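Local coordinates for occlusion-derived virus envelope protein E66 (Autographa californica nucleopolyhedrovirus, PDB 3VSN) that cleaves non-sulfated chondroitin as a viral envelope lyase essential for oral infectivity, and may digest the chondroitin sulfate barrier of the host midgut's peritrophic matrix, at residues N589-M594 / F603-E608. Residues are numbered along the deposited sequence; the frame is centred on the assembly and turned at random.
Sequences NYPWVM and FMSANE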
ATOM      1  N   ASN A 589      -7.845  24.492  11.176  1.00 11.31           N
ATOM      2  CA  ASN A 589      -7.546  25.924  11.218  1.00 11.69           C
ATOM      3  C   ASN A 589      -6.109  26.131  10.793  1.00 11.68           C
ATOM      4  O   ASN A 589      -5.229  26.369  11.619  1.00 11.67           O
ATOM      5  CB  ASN A 589      -7.803  26.523  12.607  1.00 12.06           C
ATOM      6  CG  ASN A 589      -7.735  28.046  12.610  1.00 12.43           C
ATOM      7  OD1 ASN A 589      -8.030  28.696  11.603  1.00 12.97           O
ATOM      8  ND2 ASN A 589      -7.346  28.622  13.743  1.00 12.57           N
ATOM      9  N   TYR A 590      -5.882  26.013   9.489  1.00 11.76           N
ATOM     10  CA  TYR A 590      -4.534  26.007   8.938  1.00 11.62           C
ATOM     11  C   TYR A 590      -3.619  27.039   9.612  1.00 11.78           C
ATOM     12  O   TYR A 590      -3.971  28.219   9.668  1.00 12.09           O
ATOM     13  CB  TYR A 590      -4.550  26.213   7.419  1.00 11.57           C
ATOM     14  CG  TYR A 590      -3.216  25.846   6.844  1.00 11.53           C
ATOM     15  CD1 TYR A 590      -2.200  26.791   6.742  1.00 11.52           C
ATOM     16  CD2 TYR A 590      -2.940  24.533   6.486  1.00 11.46           C
ATOM     17  CE1 TYR A 590      -0.950  26.445   6.260  1.00 11.65           C
ATOM     18  CE2 TYR A 590      -1.697  24.175   6.003  1.00 11.59           C
ATOM     19  CZ  TYR A 590      -0.710  25.135   5.890  1.00 11.61           C
ATOM     20  OH  TYR A 590       0.521  24.779   5.412  1.00 11.88           O
ATOM     21  N   PRO A 591      -2.429  26.612  10.089  1.00 11.69           N
ATOM     22  CA  PRO A 591      -1.759  25.318   9.894  1.00 11.62           C
ATOM     23  C   PRO A 591      -2.132  24.192  10.868  1.00 11.54           C
ATOM     24  O   PRO A 591      -1.623  23.071  10.733  1.00 11.55           O
ATOM     25  CB  PRO A 591      -0.281  25.681  10.071  1.00 11.58           C
ATOM     26  CG  PRO A 591      -0.305  26.775  11.084  1.00 11.78           C
ATOM     27  CD  PRO A 591      -1.563  27.564  10.818  1.00 11.78           C
ATOM     28  N   TRP A 592      -3.004  24.486  11.828  1.00 11.40           N
ATOM     29  CA  TRP A 592      -3.351  23.527  12.875  1.00 11.37           C
ATOM     30  C   TRP A 592      -4.508  22.639  12.517  1.00 11.33           C
ATOM     31  O   TRP A 592      -5.440  23.056  11.831  1.00 11.03           O
ATOM     32  CB  TRP A 592      -3.620  24.259  14.187  1.00 11.57           C
ATOM     33  CG  TRP A 592      -2.360  24.868  14.742  1.00 11.63           C
ATOM     34  CD1 TRP A 592      -1.923  26.187  14.623  1.00 11.67           C
ATOM     35  CD2 TRP A 592      -1.303  24.181  15.487  1.00 11.64           C
ATOM     36  NE1 TRP A 592      -0.709  26.356  15.239  1.00 11.65           N
ATOM     37  CE2 TRP A 592      -0.282  25.192  15.781  1.00 11.71           C
ATOM     38  CE3 TRP A 592      -1.114  22.878  15.939  1.00 11.69           C
ATOM     39  CZ2 TRP A 592       0.872  24.886  16.493  1.00 11.74           C
ATOM     40  CZ3 TRP A 592       0.053  22.582  16.653  1.00 11.72           C
ATOM     41  CH2 TRP A 592       1.020  23.564  16.925  1.00 11.75           C
ATOM     42  N   VAL A 593      -4.437  21.393  12.973  1.00 11.16           N
ATOM     43  CA  VAL A 593      -5.568  20.472  12.899  1.00 11.20           C
ATOM     44  C   VAL A 593      -5.745  19.833  14.277  1.00 11.50           C
ATOM     45  O   VAL A 593      -4.760  19.606  14.990  1.00 11.41           O
ATOM     46  CB  VAL A 593      -5.395  19.411  11.774  1.00 11.15           C
ATOM     47  CG1 VAL A 593      -4.293  18.409  12.105  1.00 10.95           C
ATOM     48  CG2 VAL A 593      -6.709  18.685  11.498  1.00 11.09           C
ATOM     49  N   MET A 594      -6.993  19.564  14.649  1.00 11.80           N
ATOM     50  CA  MET A 594      -7.314  19.025  15.968  1.00 12.16           C
ATOM     51  C   MET A 594      -8.479  18.054  15.881  1.00 11.92           C
ATOM     52  O   MET A 594      -9.421  18.278  15.116  1.00 11.54           O
ATOM     53  CB  MET A 594      -7.679  20.162  16.935  1.00 12.94           C
ATOM     54  CG  MET A 594      -7.980  19.705  18.359  1.00 14.00           C
ATOM     55  SD  MET A 594      -9.097  20.808  19.258  1.00 16.12           S
ATOM     56  CE  MET A 594     -10.668  20.236  18.626  1.00 15.34           C
ATOM     57  N   PHE A 603      -3.524  17.457  18.575  1.00 11.56           N
ATOM     58  CA  PHE A 603      -3.216  18.598  17.700  1.00 11.29           C
ATOM     59  C   PHE A 603      -1.974  18.294  16.882  1.00 11.08           C
ATOM     60  O   PHE A 603      -1.069  17.615  17.367  1.00 10.95           O
ATOM     61  CB  PHE A 603      -2.831  19.833  18.515  1.00 11.32           C
ATOM     62  CG  PHE A 603      -3.959  20.488  19.251  1.00 11.40           C
ATOM     63  CD1 PHE A 603      -4.295  20.078  20.534  1.00 11.37           C
ATOM     64  CD2 PHE A 603      -4.631  21.576  18.693  1.00 11.48           C
ATOM     65  CE1 PHE A 603      -5.310  20.711  21.237  1.00 11.57           C
ATOM     66  CE2 PHE A 603      -5.649  22.216  19.394  1.00 11.40           C
ATOM     67  CZ  PHE A 603      -5.989  21.776  20.665  1.00 11.51           C
ATOM     68  N   MET A 604      -1.903  18.844  15.672  1.00 10.73           N
ATOM     69  CA  MET A 604      -0.651  18.881  14.916  1.00 10.78           C
ATOM     70  C   MET A 604      -0.615  20.094  13.992  1.00 10.75           C
ATOM     71  O   MET A 604      -1.650  20.521  13.483  1.00 10.56           O
ATOM     72  CB  MET A 604      -0.442  17.597  14.105  1.00 10.77           C
ATOM     73  CG  MET A 604       0.865  17.581  13.323  1.00 10.95           C
ATOM     74  SD  MET A 604       1.176  16.083  12.380  1.00 10.99           S
ATOM     75  CE  MET A 604       2.544  16.626  11.355  1.00 10.96           C
ATOM     76  N   SER A 605       0.583  20.640  13.791  1.00 10.81           N
ATOM     77  CA  SER A 605       0.795  21.748  12.866  1.00 11.08           C
ATOM     78  C   SER A 605       1.340  21.245  11.529  1.00 11.20           C
ATOM     79  O   SER A 605       2.222  20.388  11.501  1.00 11.13           O
ATOM     80  CB  SER A 605       1.772  22.758  13.469  1.00 11.23           C
ATOM     81  OG  SER A 605       2.223  23.663  12.479  1.00 11.41           O
ATOM     82  N   ALA A 606       0.825  21.789  10.427  1.00 11.29           N
ATOM     83  CA  ALA A 606       1.317  21.429   9.094  1.00 11.65           C
ATOM     84  C   ALA A 606       2.737  21.948   8.866  1.00 12.15           C
ATOM     85  O   ALA A 606       3.419  21.510   7.937  1.00 11.87           O
ATOM     86  CB  ALA A 606       0.371  21.935   8.010  1.00 11.48           C
ATOM     87  N   ASN A 607       3.169  22.881   9.717  1.00 12.73           N
ATOM     88  CA  ASN A 607       4.555  23.350   9.730  1.00 13.78           C
ATOM     89  C   ASN A 607       5.476  22.442  10.551  1.00 14.04           C
ATOM     90  O   ASN A 607       6.683  22.668  10.612  1.00 14.19           O
ATOM     91  CB  ASN A 607       4.626  24.797  10.234  1.00 14.25           C
ATOM     92  CG  ASN A 607       3.926  25.765   9.305  1.00 14.84           C
ATOM     93  OD1 ASN A 607       4.056  25.667   8.083  1.00 15.86           O
ATOM     94  ND2 ASN A 607       3.166  26.690   9.872  1.00 14.84           N
ATOM     95  N   GLU A 608       4.882  21.421  11.175  1.00 14.29           N
ATOM     96  CA  GLU A 608       5.598  20.419  11.980  1.00 14.65           C
ATOM     97  C   GLU A 608       6.259  21.012  13.230  1.00 14.72           C
ATOM     98  O   GLU A 608       7.284  20.517  13.711  1.00 14.39           O
ATOM     99  CB  GLU A 608       6.588  19.619  11.113  1.00 15.15           C
ATOM    100  CG  GLU A 608       5.916  18.913   9.936  1.00 15.73           C
ATOM    101  CD  GLU A 608       6.893  18.306   8.941  1.00 16.37           C
ATOM    102  OE1 GLU A 608       8.008  18.842   8.774  1.00 17.05           O
ATOM    103  OE2 GLU A 608       6.537  17.294   8.304  1.00 16.15           O
TER
HETATM  104  O   HOH W   1       2.482  26.495   5.862  1.00 19.67           O
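Trp592 lays its indole across the partner strand so that the CB of Ser605 sits over the six-membered ring, 3.5 Å from the ring centroid and only 8° off the normal. The torsion behind this CH-pi contact sets CG anti to the carbonyl carbon (chi1 -68°), and the ring then reaches far enough along the neighbour for CE3 to meet Met604 C at 3.4 Å. Trp592 and Ser605 are a non-hydrogen-bonded pair of the antiparallel hairpin formed by strands 592-597 and 600-605. Met594 and Phe603, the next such pair on the same face, lie side by side and point the same way. Here Met594 CG rides over the phenyl face, 3.7 Å from the centroid, while its SD slants past the rim to touch Phe603 CZ at 3.5 Å, a Met-aromatic contact. Helix 614-623 covers this face. Val593 and Met604, the hydrogen-bonded pair between them, exchange two backbone bonds of 3.0 Å (Val593 N to Met604 O, Met604 N to Val593 O) and point to the opposite face, where Val593 packs on strands 414-421 and 426-434 of a second antiparallel sheet, consistent with a beta-sandwich.

Where the strands end, Pro591, which follows a cis peptide bond, uses its O to accept from Ala606 N. Tyr590 CE2 approaches Ala606 CB obliquely at 3.6 Å, and one water links Tyr590 OH to Asn607 OD1. Ser605 OG accepts from Asn607 N, an ST turn at the start of the type I turn 605-608. The chemistry thus divides by position: main-chain bonds fix the register, two CH-pi contacts and one Met-aromatic contact pack the helix-covered face, and a main-chain bond, an apolar touch and one water bridge join the cis-proline loop to the turn at the hairpin's open end, while the Ser605 hydroxyl braces its own turn.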